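Local coordinates for lipid II:glycine glycyltransferase (Staphylococcus aureus, PDB 6SNR), which probably adds the first glycine of the pentaglycine cross-bridge to the lysine side chain of lipid II, taking it from glycyl-tRNA(Gly) during peptidoglycan synthesis, at residues E227-K232 against M341-E346; S316-G321 against H335-M340. All coordinates share one frame; numbering follows the deposited sequence.

Contact 1 (E227-K232 against M341-E346); sequences ELFLVK and MKYARE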
loop_
_atom_site.group_PDB
_atom_site.type_symbol
_atom_site.label_atom_id
_atom_site.label_comp_id
_atom_site.label_asym_id
_atom_site.label_seq_id
_atom_site.Cartn_x
_atom_site.Cartn_y
_atom_site.Cartn_z
ATOM N N GLU A 227 0.885 8.446 4.379
ATOM C CA GLU A 227 1.308 8.346 5.776
ATOM C C GLU A 227 2.450 7.355 5.918
ATOM O O GLU A 227 2.514 6.355 5.215
ATOM C CB GLU A 227 0.147 7.903 6.656
ATOM C CG GLU A 227 -1.081 8.794 6.514
ATOM C CD GLU A 227 -0.987 10.096 7.306
ATOM O OE1 GLU A 227 -0.107 10.246 8.179
ATOM O OE2 GLU A 227 -1.830 10.964 7.038
ATOM N N LEU A 228 3.345 7.643 6.870
ATOM C CA LEU A 228 4.440 6.786 7.200
ATOM C C LEU A 228 4.155 6.092 8.528
ATOM O O LEU A 228 3.736 6.753 9.482
ATOM C CB LEU A 228 5.715 7.595 7.342
ATOM C CG LEU A 228 6.963 6.855 7.844
ATOM C CD1 LEU A 228 7.435 5.830 6.836
ATOM C CD2 LEU A 228 8.077 7.842 8.219
ATOM N N PHE A 229 4.362 4.779 8.569
ATOM C CA PHE A 229 4.172 4.012 9.827
ATOM C C PHE A 229 5.524 3.435 10.167
ATOM O O PHE A 229 6.244 3.009 9.266
ATOM C CB PHE A 229 3.115 2.903 9.665
ATOM C CG PHE A 229 1.739 3.420 9.508
ATOM C CD1 PHE A 229 1.316 3.892 8.279
ATOM C CD2 PHE A 229 0.879 3.501 10.579
ATOM C CE1 PHE A 229 0.077 4.448 8.139
ATOM C CE2 PHE A 229 -0.396 4.021 10.426
ATOM C CZ PHE A 229 -0.786 4.505 9.179
ATOM N N LEU A 230 5.845 3.379 11.475
ATOM C CA LEU A 230 7.098 2.789 11.953
ATOM C C LEU A 230 6.758 1.844 13.120
ATOM O O LEU A 230 5.868 2.162 13.950
ATOM C CB LEU A 230 8.006 3.895 12.443
ATOM C CG LEU A 230 8.544 4.887 11.443
ATOM C CD1 LEU A 230 9.390 5.944 12.133
ATOM C CD2 LEU A 230 9.349 4.162 10.394
ATOM N N VAL A 231 7.466 0.729 13.213
ATOM C CA VAL A 231 7.229 -0.231 14.335
ATOM C C VAL A 231 8.443 -0.169 15.270
ATOM O O VAL A 231 9.568 -0.332 14.817
ATOM C CB VAL A 231 7.045 -1.654 13.834
ATOM C CG1 VAL A 231 6.837 -2.629 14.998
ATOM C CG2 VAL A 231 5.857 -1.729 12.866
ATOM N N LYS A 232 8.163 0.062 16.552
ATOM C CA LYS A 232 9.173 0.272 17.580
ATOM C C LYS A 232 9.105 -0.856 18.634
ATOM O O LYS A 232 8.029 -1.297 19.030
ATOM C CB LYS A 232 8.910 1.590 18.282
ATOM C CG LYS A 232 10.026 2.010 19.229
ATOM C CD LYS A 232 9.824 3.431 19.708
ATOM C CE LYS A 232 11.085 4.241 19.548
ATOM N NZ LYS A 232 10.966 5.479 20.366
ATOM N N MET A 341 -4.033 -1.665 7.832
ATOM C CA MET A 341 -5.331 -1.982 7.260
ATOM C C MET A 341 -6.420 -1.360 8.093
ATOM O O MET A 341 -7.362 -0.773 7.564
ATOM C CB MET A 341 -5.536 -3.465 7.140
ATOM C CG MET A 341 -4.698 -4.141 6.071
ATOM S SD MET A 341 -4.961 -5.937 6.185
ATOM C CE MET A 341 -3.850 -6.538 4.914
ATOM N N LYS A 342 -6.317 -1.481 9.421
ATOM C CA LYS A 342 -7.319 -0.881 10.295
ATOM C C LYS A 342 -7.346 0.650 10.172
ATOM O O LYS A 342 -8.441 1.213 10.097
ATOM C CB LYS A 342 -7.128 -1.340 11.760
ATOM C CG LYS A 342 -7.461 -2.820 11.955
ATOM C CD LYS A 342 -7.314 -3.206 13.438
ATOM C CE LYS A 342 -5.995 -2.714 14.029
ATOM N NZ LYS A 342 -5.773 -3.142 15.448
ATOM N N TYR A 343 -6.174 1.298 10.110
ATOM C CA TYR A 343 -6.062 2.736 9.944
ATOM C C TYR A 343 -6.712 3.139 8.623
ATOM O O TYR A 343 -7.451 4.125 8.557
ATOM C CB TYR A 343 -4.588 3.204 9.923
ATOM C CG TYR A 343 -4.450 4.686 9.680
ATOM C CD1 TYR A 343 -4.399 5.211 8.407
ATOM C CD2 TYR A 343 -4.418 5.576 10.738
ATOM C CE1 TYR A 343 -4.311 6.567 8.200
ATOM C CE2 TYR A 343 -4.328 6.934 10.542
ATOM C CZ TYR A 343 -4.235 7.432 9.260
ATOM O OH TYR A 343 -4.150 8.787 9.028
ATOM N N ALA A 344 -6.431 2.377 7.594
ATOM C CA ALA A 344 -6.949 2.689 6.264
ATOM C C ALA A 344 -8.488 2.626 6.293
ATOM O O ALA A 344 -9.174 3.526 5.780
ATOM C CB ALA A 344 -6.382 1.730 5.209
ATOM N N ARG A 345 -9.046 1.562 6.881
ATOM C CA ARG A 345 -10.496 1.408 7.006
ATOM C C ARG A 345 -11.091 2.616 7.759
ATOM O O ARG A 345 -12.121 3.199 7.337
ATOM C CB ARG A 345 -10.825 0.113 7.786
ATOM C CG ARG A 345 -12.318 -0.081 8.072
ATOM C CD ARG A 345 -12.585 -1.222 9.076
ATOM N NE ARG A 345 -12.049 -0.849 10.390
ATOM C CZ ARG A 345 -11.547 -1.704 11.286
ATOM N NH1 ARG A 345 -11.534 -3.014 11.066
ATOM N NH2 ARG A 345 -11.022 -1.222 12.407
ATOM N N GLU A 346 -10.446 3.013 8.846
ATOM C CA GLU A 346 -10.953 4.131 9.657
ATOM C C GLU A 346 -10.903 5.471 8.906
ATOM O O GLU A 346 -11.696 6.378 9.201
ATOM C CB GLU A 346 -10.207 4.181 11.011
ATOM C CG GLU A 346 -10.564 3.004 11.933
ATOM C CD GLU A 346 -12.058 2.781 12.058
ATOM O OE1 GLU A 346 -12.739 3.693 12.580
ATOM O OE2 GLU A 346 -12.559 1.720 11.610
HETATM O O HOH W 1 -4.274 9.960 6.566
#
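Phe-229 and Tyr-343 form a T-shaped (edge-to-face) aromatic pair that packs helix 332-347 onto strand 226-233, within the mixed sheet of an acetyltransferase-like (GNAT-like) domain of the FemABX family. The ring centroids lie 5.3 Å apart and the planes are turned 73° against each other, with Phe-229 giving the edge and Tyr-343 the face. Tyr-343 can be followed outward from the helix. Its CG stands anti to the backbone N (chi1 177°), which directs the ring at the strand. CB comes first, 4.1 Å from CZ of Phe-229; at CG the same CZ is 3.7 Å away, and CD1 and CD2 also lie near it, so the tip of the phenylalanine rests over one face of the tyrosine, off centre, near its CB end. The hydroxyl points toward the carboxylate of Glu-227, whose chain bends at chi2 (-80°), but OH of Tyr-343 and OE2 of Glu-227 stay 3.8 Å apart, too far for a direct hydrogen bond. A water joins them instead. Phenylalanine suits the buried strand position because its edge needs no polar partner; tyrosine offers it a face and, beyond, a hydroxyl, and the glutamate an acceptor for the water. The bridging water lies at the edge of the tyrosine ring, in its plane, accepting from OH of Tyr-343 at 2.7 Å and donating to OE2 of Glu-227 at 2.7 Å.

Contact 2 (S316-G321 against H335-M340); sequences SYYLYG and HMQYTM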
loop_
_atom_site.group_PDB
_atom_site.type_symbol
_atom_site.label_atom_id
_atom_site.label_comp_id
_atom_site.label_asym_id
_atom_site.label_seq_id
_atom_site.Cartn_x
_atom_site.Cartn_y
_atom_site.Cartn_z
ATOM N N SER A 316 -6.912 2.425 -0.739
ATOM C CA SER A 316 -5.658 2.614 -0.064
ATOM C C SER A 316 -4.604 1.725 -0.683
ATOM O O SER A 316 -4.926 0.697 -1.304
ATOM C CB SER A 316 -5.758 2.358 1.462
ATOM O OG SER A 316 -5.991 0.981 1.761
ATOM N N TYR A 317 -3.344 2.122 -0.524
ATOM C CA TYR A 317 -2.202 1.447 -1.170
ATOM C C TYR A 317 -1.026 1.284 -0.236
ATOM O O TYR A 317 -0.545 2.258 0.322
ATOM C CB TYR A 317 -1.695 2.225 -2.399
ATOM C CG TYR A 317 -2.757 2.682 -3.395
ATOM C CD1 TYR A 317 -3.558 3.789 -3.121
ATOM C CD2 TYR A 317 -2.903 2.067 -4.631
ATOM C CE1 TYR A 317 -4.496 4.196 -4.020
ATOM C CE2 TYR A 317 -3.868 2.467 -5.541
ATOM C CZ TYR A 317 -4.631 3.585 -5.256
ATOM O OH TYR A 317 -5.583 4.052 -6.128
ATOM N N TYR A 318 -0.549 0.039 -0.079
ATOM C CA TYR A 318 0.725 -0.243 0.565
ATOM C C TYR A 318 1.807 -0.068 -0.481
ATOM O O TYR A 318 1.998 -0.914 -1.341
ATOM C CB TYR A 318 0.680 -1.709 1.108
ATOM C CG TYR A 318 2.039 -2.267 1.482
ATOM C CD1 TYR A 318 2.753 -1.738 2.530
ATOM C CD2 TYR A 318 2.607 -3.279 0.770
ATOM C CE1 TYR A 318 3.992 -2.238 2.913
ATOM C CE2 TYR A 318 3.839 -3.809 1.142
ATOM C CZ TYR A 318 4.513 -3.289 2.222
ATOM O OH TYR A 318 5.775 -3.769 2.614
ATOM N N LEU A 319 2.481 1.069 -0.443
ATOM C CA LEU A 319 3.378 1.492 -1.523
ATOM C C LEU A 319 4.789 0.944 -1.376
ATOM O O LEU A 319 5.344 0.439 -2.326
ATOM C CB LEU A 319 3.407 3.028 -1.590
ATOM C CG LEU A 319 3.173 3.820 -2.889
ATOM C CD1 LEU A 319 4.213 4.902 -3.125
ATOM C CD2 LEU A 319 2.969 2.980 -4.140
ATOM N N TYR A 320 5.359 1.029 -0.173
ATOM C CA TYR A 320 6.706 0.590 0.120
ATOM C C TYR A 320 6.763 0.132 1.572
ATOM O O TYR A 320 6.136 0.743 2.430
ATOM C CB TYR A 320 7.733 1.736 -0.047
ATOM C CG TYR A 320 7.970 2.199 -1.466
ATOM C CD1 TYR A 320 8.784 1.484 -2.301
ATOM C CD2 TYR A 320 7.411 3.394 -1.937
ATOM C CE1 TYR A 320 9.015 1.894 -3.619
ATOM C CE2 TYR A 320 7.622 3.820 -3.246
ATOM C CZ TYR A 320 8.435 3.078 -4.069
ATOM O OH TYR A 320 8.660 3.476 -5.359
ATOM N N GLY A 321 7.535 -0.919 1.830
ATOM C CA GLY A 321 7.800 -1.393 3.200
ATOM C C GLY A 321 9.242 -1.836 3.386
ATOM O O GLY A 321 9.905 -2.190 2.403
ATOM N N HIS A 335 2.497 -7.057 12.550
ATOM C CA HIS A 335 1.847 -6.053 13.363
ATOM C C HIS A 335 1.530 -4.802 12.527
ATOM O O HIS A 335 0.388 -4.312 12.513
ATOM C CB HIS A 335 2.744 -5.689 14.561
ATOM C CG HIS A 335 2.011 -5.018 15.661
ATOM N ND1 HIS A 335 2.639 -4.517 16.792
ATOM C CD2 HIS A 335 0.709 -4.713 15.794
ATOM C CE1 HIS A 335 1.749 -3.932 17.560
ATOM N NE2 HIS A 335 0.567 -4.049 16.986
ATOM N N MET A 336 2.563 -4.378 11.792
ATOM C CA MET A 336 2.467 -3.223 10.868
ATOM C C MET A 336 1.335 -3.343 9.842
ATOM O O MET A 336 0.469 -2.425 9.753
ATOM C CB MET A 336 3.788 -3.006 10.120
ATOM C CG MET A 336 3.954 -1.572 9.629
ATOM S SD MET A 336 5.604 -1.368 8.928
ATOM C CE MET A 336 5.706 -2.508 7.597
ATOM N N GLN A 337 1.283 -4.476 9.162
ATOM C CA GLN A 337 0.240 -4.691 8.109
ATOM C C GLN A 337 -1.164 -4.592 8.669
ATOM O O GLN A 337 -2.016 -3.874 8.137
ATOM C CB GLN A 337 0.386 -6.009 7.383
ATOM C CG GLN A 337 1.571 -6.069 6.443
ATOM C CD GLN A 337 1.453 -5.094 5.271
ATOM O OE1 GLN A 337 0.350 -4.628 4.937
ATOM N NE2 GLN A 337 2.588 -4.826 4.617
ATOM N N TYR A 338 -1.447 -5.324 9.742
ATOM C CA TYR A 338 -2.789 -5.336 10.279
ATOM C C TYR A 338 -3.197 -3.952 10.803
ATOM O O TYR A 338 -4.327 -3.519 10.617
ATOM C CB TYR A 338 -2.853 -6.425 11.392
ATOM C CG TYR A 338 -4.215 -6.624 12.038
ATOM C CD1 TYR A 338 -5.321 -6.985 11.283
ATOM C CD2 TYR A 338 -4.378 -6.548 13.423
ATOM C CE1 TYR A 338 -6.569 -7.233 11.857
ATOM C CE2 TYR A 338 -5.628 -6.801 14.011
ATOM C CZ TYR A 338 -6.710 -7.135 13.216
ATOM O OH TYR A 338 -7.958 -7.395 13.761
ATOM N N THR A 339 -2.271 -3.265 11.490
ATOM C CA THR A 339 -2.496 -1.900 11.989
ATOM C C THR A 339 -2.840 -0.935 10.823
ATOM O O THR A 339 -3.772 -0.129 10.949
ATOM C CB THR A 339 -1.301 -1.386 12.795
ATOM O OG1 THR A 339 -1.078 -2.278 13.910
ATOM C CG2 THR A 339 -1.606 -0.047 13.326
ATOM N N MET A 340 -2.109 -1.076 9.721
ATOM C CA MET A 340 -2.280 -0.163 8.573
ATOM C C MET A 340 -3.610 -0.412 7.892
ATOM O O MET A 340 -4.284 0.545 7.467
ATOM C CB MET A 340 -1.110 -0.253 7.565
ATOM C CG MET A 340 0.168 0.385 8.105
ATOM S SD MET A 340 1.493 0.489 6.903
ATOM C CE MET A 340 1.707 -1.208 6.485
#
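This is a buried helix-on-sheet contact inside a beta-alpha-beta unit, in which strand 315-323 leads through helix 332-347 to the parallel strand 351-356. Tyr-318 meets Gln-337 and Met-340, two residues nearly one helical turn apart, and no hydrogen bond crosses between the segments. The main feature is an amide nitrogen over an aromatic face: NE2 of Gln-337 stands 3.3 Å above the plane of the Tyr-318 ring, nearer the CE1-CZ side than the ring centre. Its nearest atoms there are CE1 and CZ of Tyr-318, each 3.4 Å from NE2. Ring and amide planes are 79° apart, so the amide stands on the ring and is not stacked flat against it. With CG of Tyr-318 anti to its backbone N (chi1 165°), the ring is carried from the strand toward the helix, while Gln-337 bends at chi2 (-65°) to bring its amide round to the strand. Met-340 adds an apolar touch, its CE lying 4.1 Å from CD1 of Tyr-318; the flexible thioether can fit its methyl against an aromatic ring without polar demands. The other heteroatom of the amide, OE1 of Gln-337, is hydrogen-bonded to the hydroxyl of Tyr-352 on strand 351-356, which probably helps to fix the rotation of the amide and to keep its nitrogen at Tyr-318. Glutamine therefore serves this buried position with both polar atoms of its amide, linking the helix to two neighbouring strands of the sheet. With the oxygen satisfied by Tyr-352, one N-H of NE2, the one trans to CG of Gln-337, is directed at the electron-rich face of Tyr-318, consistent with a favourable N-H...pi interaction in the protein interior.

Overall arrangement
Contacts 1 and 2 have centres about 6 Å apart and use successive parts of the same helix, 332-347: residues 335-340 in contact 2, then 341-346 in contact 1. Both pack the helix on one mixed sheet, where strand 302-312 lies between strands 226-233 and 315-323. The two contacts also touch directly, for CD1 of Phe-229 lies 3.7 Å from SD of Met-340. In sequence, both segments of contact 2 fall between those of contact 1, whose long intervening chain includes the two long helices 235-262 and 267-297. A local beta-alpha-beta link and a distant strand thus share one helix, tying sequence on both sides of that helical excursion into a single domain.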